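PDB 5IZ5: cytosolic phospholipase A2 delta from Homo sapiens, which hydrolyses the sn-2 ester bond of glycerophospholipids in a calcium-dependent manner, with a preference for linoleic acid at that position. Local coordinates for residues 327-332 / 353-358; 670-675 / 802-807; 31-36 / 139-144. The protein carries 3 engineered substitutions. One frame throughout, in Å; residues are numbered along the deposited sequence.

Interaction 1. Residues 327-332 / 353-358; sequences VGIMAT and GLLDCV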
loop_
_atom_site.group_PDB
_atom_site.type_symbol
_atom_site.label_atom_id
_atom_site.label_comp_id
_atom_site.label_asym_id
_atom_site.label_seq_id
_atom_site.Cartn_x
_atom_site.Cartn_y
_atom_site.Cartn_z
ATOM N N VAL B 327 3.382 22.498 10.617
ATOM C CA VAL B 327 2.323 22.884 9.690
ATOM C C VAL B 327 2.300 21.920 8.507
ATOM O O VAL B 327 3.344 21.592 7.952
ATOM C CB VAL B 327 2.543 24.316 9.161
ATOM C CG1 VAL B 327 1.476 24.693 8.145
ATOM C CG2 VAL B 327 2.551 25.316 10.314
ATOM N N GLY B 328 1.104 21.485 8.123
ATOM C CA GLY B 328 0.931 20.582 6.990
ATOM C C GLY B 328 -0.036 21.134 5.961
ATOM O O GLY B 328 -0.986 21.834 6.303
ATOM N N ILE B 329 0.248 20.858 4.692
ATOM C CA ILE B 329 -0.704 21.042 3.608
ATOM C C ILE B 329 -1.257 19.678 3.264
ATOM O O ILE B 329 -0.492 18.729 3.107
ATOM C CB ILE B 329 -0.035 21.540 2.313
ATOM C CG1 ILE B 329 0.472 22.970 2.461
ATOM C CG2 ILE B 329 -1.029 21.488 1.159
ATOM C CD1 ILE B 329 1.452 23.384 1.383
ATOM N N MET B 330 -2.572 19.607 3.080
ATOM C CA MET B 330 -3.260 18.354 2.815
ATOM C C MET B 330 -4.200 18.562 1.633
ATOM O O MET B 330 -5.107 19.393 1.695
ATOM C CB MET B 330 -4.024 18.005 4.087
ATOM C CG MET B 330 -5.050 16.901 4.069
ATOM S SD MET B 330 -5.598 16.663 5.774
ATOM C CE MET B 330 -7.223 17.444 5.836
ATOM N N ALA B 331 -3.943 17.843 0.543
ATOM C CA ALA B 331 -4.685 18.013 -0.701
ATOM C C ALA B 331 -5.516 16.770 -0.973
ATOM O O ALA B 331 -5.096 15.654 -0.645
ATOM C CB ALA B 331 -3.727 18.277 -1.852
ATOM N N THR B 332 -6.693 16.972 -1.567
ATOM C CA THR B 332 -7.578 15.873 -1.941
ATOM C C THR B 332 -7.338 15.520 -3.404
ATOM O O THR B 332 -6.464 16.086 -4.069
ATOM C CB THR B 332 -9.071 16.255 -1.773
ATOM O OG1 THR B 332 -9.441 17.231 -2.761
ATOM C CG2 THR B 332 -9.353 16.799 -0.385
ATOM N N GLY B 353 5.044 34.185 1.430
ATOM C CA GLY B 353 6.181 33.756 2.237
ATOM C C GLY B 353 5.821 32.709 3.271
ATOM O O GLY B 353 6.548 32.527 4.238
ATOM N N LEU B 354 4.705 32.007 3.075
ATOM C CA LEU B 354 4.239 31.023 4.053
ATOM C C LEU B 354 4.546 29.573 3.665
ATOM O O LEU B 354 4.416 28.670 4.496
ATOM C CB LEU B 354 2.742 31.203 4.304
ATOM C CG LEU B 354 2.340 32.574 4.855
ATOM C CD1 LEU B 354 0.831 32.674 4.946
ATOM C CD2 LEU B 354 2.959 32.835 6.216
ATOM N N LEU B 355 4.967 29.351 2.423
ATOM C CA LEU B 355 5.370 28.014 1.987
ATOM C C LEU B 355 6.556 27.509 2.812
ATOM O O LEU B 355 6.609 26.326 3.165
ATOM C CB LEU B 355 5.706 28.015 0.492
ATOM C CG LEU B 355 5.906 26.664 -0.210
ATOM C CD1 LEU B 355 4.763 25.696 0.063
ATOM C CD2 LEU B 355 6.070 26.871 -1.708
ATOM N N ASP B 356 7.482 28.413 3.144
ATOM C CA ASP B 356 8.638 28.081 3.988
ATOM C C ASP B 356 8.262 27.733 5.432
ATOM O O ASP B 356 9.097 27.221 6.173
ATOM C CB ASP B 356 9.665 29.224 3.994
ATOM C CG ASP B 356 10.382 29.393 2.657
ATOM O OD1 ASP B 356 10.420 28.447 1.850
ATOM O OD2 ASP B 356 10.920 30.488 2.409
ATOM N N CYS B 357 7.031 28.030 5.841
ATOM C CA CYS B 357 6.537 27.625 7.155
ATOM C C CYS B 357 5.935 26.211 7.178
ATOM O O CYS B 357 5.560 25.722 8.241
ATOM C CB CYS B 357 5.488 28.624 7.657
ATOM S SG CYS B 357 6.050 30.343 7.732
ATOM N N VAL B 358 5.849 25.551 6.023
ATOM C CA VAL B 358 5.195 24.242 5.926
ATOM C C VAL B 358 6.197 23.103 6.083
ATOM O O VAL B 358 7.209 23.061 5.387
ATOM C CB VAL B 358 4.470 24.085 4.573
ATOM C CG1 VAL B 358 3.799 22.719 4.466
ATOM C CG2 VAL B 358 3.447 25.196 4.392
HETATM O O HOH W 1 5.906 23.773 10.109
#
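Cys357 O and Val327 N meet through one water, whose oxygen lies 2.7 Å from Cys357 O, to which it donates, and 2.9 Å from Val327 N, from which it accepts. No hydrogen bond joins the two segments directly, so this bridge is their polar link. Beside it the Val327 side chain leans on the same carbonyl, with CB 3.5 Å from Cys357 O. The CG2 methyl of Val327 stands beside its own backbone N (chi1 177° sets CG1 anti to N) and is therefore the branch next to Cys357 O. Segments 327-332 and 353-358 belong to a beta-alpha-beta crossover of the catalytic domain: strand 327-331 runs into helix 335-351, and the chain returns to the parallel strand 360-363. Gly353, at positive phi, closes that helix in a Schellman motif. A 3-10 turn at 355-357 follows, in which Leu354 O takes the N-H of Cys357 and Leu355 O that of Val358, and it carries the chain back to the sheet. Val358 then sets CG1 3.7 Å from Val327 O. The same methyl is 3.9 Å from Ile329 CG1, and the two side chains run roughly perpendicular to each other, both gamma methyls of Val358 touching the end of the isoleucine. Ile329 CD1 continues past them to Leu355 CD1 at 4.2 Å. The CB of Leu355 points away from the strand, and only the end of its side chain turns back to make this touch. Leu346 and Leu349 of helix 335-351 pack on Ile329, and Leu349 also meets Leu355. Helix 292-313 covers Cys357 with Ala308 and Leu309, while its Arg301 NH2 bonds to Val358 O.

Interaction 2. Residues 670-675 / 802-807; sequences LDLILS and QALRTA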
loop_
_atom_site.group_PDB
_atom_site.type_symbol
_atom_site.label_atom_id
_atom_site.label_comp_id
_atom_site.label_asym_id
_atom_site.label_seq_id
_atom_site.Cartn_x
_atom_site.Cartn_y
_atom_site.Cartn_z
ATOM N N LEU B 670 1.047 17.245 14.213
ATOM C CA LEU B 670 0.637 18.449 13.503
ATOM C C LEU B 670 -0.128 19.410 14.394
ATOM O O LEU B 670 -0.997 19.006 15.174
ATOM C CB LEU B 670 -0.158 18.125 12.234
ATOM C CG LEU B 670 0.850 17.905 11.105
ATOM C CD1 LEU B 670 1.129 16.426 10.906
ATOM C CD2 LEU B 670 0.400 18.578 9.827
ATOM N N ASP B 671 0.238 20.684 14.271
ATOM C CA ASP B 671 -0.395 21.772 15.009
ATOM C C ASP B 671 -1.398 22.497 14.131
ATOM O O ASP B 671 -2.473 22.857 14.592
ATOM C CB ASP B 671 0.672 22.750 15.507
ATOM C CG ASP B 671 1.654 22.091 16.446
ATOM O OD1 ASP B 671 1.202 21.570 17.484
ATOM O OD2 ASP B 671 2.867 22.086 16.145
ATOM N N LEU B 672 -1.039 22.711 12.869
ATOM C CA LEU B 672 -1.927 23.351 11.909
ATOM C C LEU B 672 -1.922 22.589 10.589
ATOM O O LEU B 672 -0.863 22.206 10.096
ATOM C CB LEU B 672 -1.491 24.800 11.669
ATOM C CG LEU B 672 -2.202 25.564 10.549
ATOM C CD1 LEU B 672 -3.670 25.750 10.883
ATOM C CD2 LEU B 672 -1.535 26.907 10.315
ATOM N N ILE B 673 -3.105 22.383 10.018
ATOM C CA ILE B 673 -3.236 21.773 8.700
ATOM C C ILE B 673 -4.014 22.697 7.775
ATOM O O ILE B 673 -5.140 23.087 8.084
ATOM C CB ILE B 673 -3.967 20.414 8.767
ATOM C CG1 ILE B 673 -3.193 19.440 9.653
ATOM C CG2 ILE B 673 -4.126 19.823 7.369
ATOM C CD1 ILE B 673 -3.988 18.221 10.065
ATOM N N LEU B 674 -3.409 23.052 6.648
ATOM C CA LEU B 674 -4.116 23.765 5.595
ATOM C C LEU B 674 -4.713 22.712 4.678
ATOM O O LEU B 674 -3.983 22.008 3.976
ATOM C CB LEU B 674 -3.182 24.698 4.821
ATOM C CG LEU B 674 -2.325 25.648 5.668
ATOM C CD1 LEU B 674 -1.509 26.564 4.769
ATOM C CD2 LEU B 674 -3.178 26.472 6.623
ATOM N N SER B 675 -6.040 22.605 4.713
ATOM C CA SER B 675 -6.779 21.599 3.970
ATOM C C SER B 675 -7.302 22.190 2.672
ATOM O O SER B 675 -8.175 23.064 2.683
ATOM C CB SER B 675 -7.950 21.086 4.805
ATOM O OG SER B 675 -8.859 20.321 4.029
ATOM N N GLN B 802 -3.219 34.317 11.692
ATOM C CA GLN B 802 -3.885 34.113 12.981
ATOM C C GLN B 802 -3.760 32.677 13.479
ATOM O O GLN B 802 -3.467 32.451 14.649
ATOM C CB GLN B 802 -5.351 34.517 12.898
ATOM C CG GLN B 802 -6.053 34.556 14.249
ATOM C CD GLN B 802 -7.559 34.421 14.127
ATOM O OE1 GLN B 802 -8.177 35.107 13.315
ATOM N NE2 GLN B 802 -8.159 33.538 14.933
ATOM N N ALA B 803 -3.989 31.711 12.593
ATOM C CA ALA B 803 -3.876 30.298 12.957
ATOM C C ALA B 803 -2.438 29.952 13.307
ATOM O O ALA B 803 -2.185 29.222 14.265
ATOM C CB ALA B 803 -4.371 29.409 11.834
ATOM N N LEU B 804 -1.497 30.494 12.541
ATOM C CA LEU B 804 -0.082 30.315 12.843
ATOM C C LEU B 804 0.270 30.856 14.232
ATOM O O LEU B 804 1.009 30.207 14.972
ATOM C CB LEU B 804 0.795 30.968 11.773
ATOM C CG LEU B 804 0.879 30.207 10.450
ATOM C CD1 LEU B 804 1.460 31.085 9.354
ATOM C CD2 LEU B 804 1.693 28.931 10.599
ATOM N N ARG B 805 -0.269 32.024 14.586
ATOM C CA ARG B 805 -0.055 32.595 15.919
ATOM C C ARG B 805 -0.619 31.695 17.007
ATOM O O ARG B 805 0.036 31.462 18.017
ATOM C CB ARG B 805 -0.675 33.990 16.044
ATOM C CG ARG B 805 0.094 35.066 15.305
ATOM C CD ARG B 805 -0.427 36.458 15.621
ATOM N NE ARG B 805 0.318 37.463 14.866
ATOM C CZ ARG B 805 1.547 37.885 15.162
ATOM N NH1 ARG B 805 2.202 37.407 16.218
ATOM N NH2 ARG B 805 2.129 38.798 14.394
ATOM N N THR B 806 -1.835 31.197 16.800
ATOM C CA THR B 806 -2.455 30.281 17.751
ATOM C C THR B 806 -1.658 28.983 17.861
ATOM O O THR B 806 -1.425 28.487 18.962
ATOM C CB THR B 806 -3.896 29.938 17.347
ATOM O OG1 THR B 806 -4.613 31.143 17.066
ATOM C CG2 THR B 806 -4.599 29.176 18.458
ATOM N N ALA B 807 -1.235 28.445 16.718
ATOM C CA ALA B 807 -0.405 27.243 16.688
ATOM C C ALA B 807 0.866 27.470 17.491
ATOM O O ALA B 807 1.309 26.589 18.230
ATOM C CB ALA B 807 -0.064 26.864 15.253
#
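Ala803 and Leu672 make the first touch along the helix, the alanine CB pointing at the strand and lying 3.8 Å from Leu672 CD1. The leucine fork straddles this methyl, since its CD2 comes within 4.1 Å of the same Ala803 CB. With CG anti to the backbone N (chi1 172°), Leu672 carries its two methyls to Ala803 and Leu804. Leu804 starts out directed away from the strand, yet its end swings back: Leu804 CD2 meets Leu672 CD2 at 3.8 Å, the two side chains crossing at about a right angle. The hydroxyl of Thr806 bonds within the helix, OG1 donating to Gln802 O at 3.0 Å; Thr806 N binds that oxygen too, from the opposite face of the carbonyl. One turn after Ala803, Ala807 CB lies 4.2 Å from Asp671 CB and 4.4 Å from Leu672 CB. Ala803 and Ala807 both face the strand, and the short axes of helix 802-807 and strand 672-675 lie 9.6 Å apart. The carboxylate of Asp671 looks elsewhere, its OD2 accepting from Val326 N. Helix 797-810 packs on one face of the central mixed sheet of the catalytic domain, its 802-807 part running nearly antiparallel (155°) to strand 672-675: Ala803 touches Leu732 and Thr806 touches Ile730, both of strand 730-734, whereas Leu804 reaches Leu354 in the loop after helix 335-351.

Interaction 3. Residues 31-36 / 139-144; sequences RVLEAR and DVEFLM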
loop_
_atom_site.group_PDB
_atom_site.type_symbol
_atom_site.label_atom_id
_atom_site.label_comp_id
_atom_site.label_asym_id
_atom_site.label_seq_id
_atom_site.Cartn_x
_atom_site.Cartn_y
_atom_site.Cartn_z
ATOM N N ARG B 31 -3.388 -34.398 18.148
ATOM C CA ARG B 31 -3.879 -35.754 17.879
ATOM C C ARG B 31 -5.277 -35.709 17.267
ATOM O O ARG B 31 -6.256 -35.422 17.957
ATOM C CB ARG B 31 -3.882 -36.601 19.155
ATOM C CG ARG B 31 -4.192 -38.075 18.917
ATOM C CD ARG B 31 -3.996 -38.920 20.172
ATOM N NE ARG B 31 -2.581 -39.144 20.482
ATOM C CZ ARG B 31 -1.781 -39.995 19.839
ATOM N NH1 ARG B 31 -2.233 -40.723 18.820
ATOM N NH2 ARG B 31 -0.510 -40.116 20.210
ATOM N N VAL B 32 -5.350 -36.001 15.970
ATOM C CA VAL B 32 -6.616 -36.039 15.238
ATOM C C VAL B 32 -7.269 -37.390 15.514
ATOM O O VAL B 32 -6.781 -38.423 15.062
ATOM C CB VAL B 32 -6.390 -35.857 13.717
ATOM C CG1 VAL B 32 -7.706 -35.913 12.947
ATOM C CG2 VAL B 32 -5.678 -34.541 13.443
ATOM N N LEU B 33 -8.367 -37.382 16.264
ATOM C CA LEU B 33 -9.004 -38.623 16.700
ATOM C C LEU B 33 -10.001 -39.154 15.672
ATOM O O LEU B 33 -9.751 -40.172 15.019
ATOM C CB LEU B 33 -9.698 -38.420 18.052
ATOM C CG LEU B 33 -8.781 -38.061 19.223
ATOM C CD1 LEU B 33 -9.608 -37.618 20.420
ATOM C CD2 LEU B 33 -7.890 -39.240 19.584
ATOM N N GLU B 34 -11.124 -38.457 15.528
ATOM C CA GLU B 34 -12.220 -38.924 14.689
ATOM C C GLU B 34 -13.162 -37.786 14.341
ATOM O O GLU B 34 -13.105 -36.714 14.949
ATOM C CB GLU B 34 -13.007 -40.022 15.411
ATOM C CG GLU B 34 -13.724 -39.551 16.670
ATOM C CD GLU B 34 -14.546 -40.648 17.317
ATOM O OE1 GLU B 34 -13.963 -41.682 17.698
ATOM O OE2 GLU B 34 -15.775 -40.472 17.456
ATOM N N ALA B 35 -14.029 -38.036 13.364
ATOM C CA ALA B 35 -15.082 -37.101 12.997
ATOM C C ALA B 35 -16.411 -37.840 12.864
ATOM O O ALA B 35 -16.434 -39.062 12.698
ATOM C CB ALA B 35 -14.735 -36.389 11.698
ATOM N N ARG B 36 -17.510 -37.094 12.944
ATOM C CA ARG B 36 -18.853 -37.671 12.878
ATOM C C ARG B 36 -19.792 -36.844 12.006
ATOM O O ARG B 36 -19.670 -35.619 11.931
ATOM C CB ARG B 36 -19.454 -37.769 14.281
ATOM C CG ARG B 36 -18.763 -38.751 15.212
ATOM C CD ARG B 36 -19.326 -38.651 16.620
ATOM N NE ARG B 36 -19.037 -37.349 17.226
ATOM C CZ ARG B 36 -17.941 -37.050 17.924
ATOM N NH1 ARG B 36 -16.993 -37.960 18.134
ATOM N NH2 ARG B 36 -17.793 -35.826 18.422
ATOM N N ASP B 139 -13.169 -34.480 16.628
ATOM C CA ASP B 139 -12.500 -34.622 17.929
ATOM C C ASP B 139 -10.987 -34.566 17.783
ATOM O O ASP B 139 -10.401 -35.333 17.018
ATOM C CB ASP B 139 -12.881 -35.941 18.604
ATOM C CG ASP B 139 -14.290 -35.933 19.154
ATOM O OD1 ASP B 139 -14.950 -34.868 19.147
ATOM O OD2 ASP B 139 -14.738 -37.010 19.598
ATOM N N VAL B 140 -10.369 -33.656 18.530
ATOM C CA VAL B 140 -8.920 -33.468 18.510
ATOM C C VAL B 140 -8.425 -33.280 19.939
ATOM O O VAL B 140 -9.154 -32.757 20.786
ATOM C CB VAL B 140 -8.531 -32.220 17.687
ATOM C CG1 VAL B 140 -7.018 -32.122 17.521
ATOM C CG2 VAL B 140 -9.210 -32.240 16.323
ATOM N N GLU B 141 -7.191 -33.700 20.204
ATOM C CA GLU B 141 -6.539 -33.370 21.478
ATOM C C GLU B 141 -5.197 -32.683 21.288
ATOM O O GLU B 141 -4.426 -33.028 20.387
ATOM C CB GLU B 141 -6.443 -34.553 22.441
ATOM C CG GLU B 141 -6.453 -35.947 21.845
ATOM C CD GLU B 141 -6.546 -37.030 22.909
ATOM O OE1 GLU B 141 -6.836 -36.710 24.082
ATOM O OE2 GLU B 141 -6.326 -38.212 22.572
ATOM N N PHE B 142 -4.941 -31.706 22.157
ATOM C CA PHE B 142 -3.749 -30.873 22.087
ATOM C C PHE B 142 -2.915 -31.020 23.349
ATOM O O PHE B 142 -3.444 -30.944 24.457
ATOM C CB PHE B 142 -4.144 -29.402 21.948
ATOM C CG PHE B 142 -4.949 -29.103 20.723
ATOM C CD1 PHE B 142 -4.317 -28.792 19.530
ATOM C CD2 PHE B 142 -6.339 -29.129 20.762
ATOM C CE1 PHE B 142 -5.064 -28.511 18.398
ATOM C CE2 PHE B 142 -7.091 -28.852 19.634
ATOM C CZ PHE B 142 -6.452 -28.542 18.449
ATOM N N LEU B 143 -1.611 -31.219 23.181
ATOM C CA LEU B 143 -0.691 -31.176 24.310
ATOM C C LEU B 143 0.503 -30.301 23.980
ATOM O O LEU B 143 1.225 -30.544 23.008
ATOM C CB LEU B 143 -0.209 -32.571 24.706
ATOM C CG LEU B 143 0.687 -32.577 25.956
ATOM C CD1 LEU B 143 -0.118 -32.369 27.236
ATOM C CD2 LEU B 143 1.513 -33.855 26.038
ATOM N N MET B 144 0.702 -29.286 24.813
ATOM C CA MET B 144 1.817 -28.377 24.677
ATOM C C MET B 144 2.854 -28.716 25.734
ATOM O O MET B 144 2.535 -28.786 26.924
ATOM C CB MET B 144 1.331 -26.948 24.863
ATOM C CG MET B 144 2.371 -25.898 24.513
ATOM S SD MET B 144 2.470 -25.598 22.737
ATOM C CE MET B 144 0.994 -24.608 22.452
#
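Arg36 grips Asp139 end-on with two nitrogens, NH1 to OD2 at 2.9 Å and NH2 to OD1 at 3.1 Å. Asp139 OD2 lies in the guanidinium plane, but both nitrogens arrive from above the carboxylate, the two planes being turned 58° apart. Arg36 NH1 also holds Glu34 OE2 at 2.9 Å, setting an arginine between two carboxylates that would otherwise probably repel. Glu137 OE1 and Thr127 OG1 extend this network as partners of Arg36 NH2 and Asp139 OD1. Between the backbones, Arg31 N bonds to Glu141 O at 2.8 Å, almost straight (178°), and Glu141 N returns a bond to Arg31 O. Leu33 N reaches Asp139 O at 3.0 Å, and Asp139 N reaches Glu34 O at 2.8 Å. Leu33 and Glu34 thus both face Asp139, a classic beta bulge. From the bulge the Leu33 side chain crosses Glu141, with CD2 3.5 Å from OE2, and Arg31 runs alongside that glutamate, whose OE1 pairs with Arg125. The buried Val32 and Val140 pair, non-hydrogen-bonded, on the other side of the sheet from Arg31 and Glu141. Strands 31-36 and 139-144, their directions 164° apart, join in an antiparallel sheet of the N-terminal C2 domain, a beta sandwich that associates with membranes on binding calcium.

Interactions 1 and 2 share the central sheet of the catalytic domain, their centres 10 Å apart. Strands 327-331 and 672-676 are neighbours in it, with Gly328 O 2.7 Å from Leu674 N and Gly328 N 2.9 Å from Leu672 O, and Val327 CG2 packs on Leu804 CD2 at 3.7 Å. Neither contact includes an active-site residue, but the chain leads there: strand 327-331 runs on toward the substrate-binding Gly334 and Gly335, and strand 360-363, after segment 353-358, toward the nucleophile Ser365. Interaction 3 stands apart in the C2 domain, its centre about 61 Å from that of interaction 1 and about 62 Å from that of interaction 2, on the opposite side of the chain's centre.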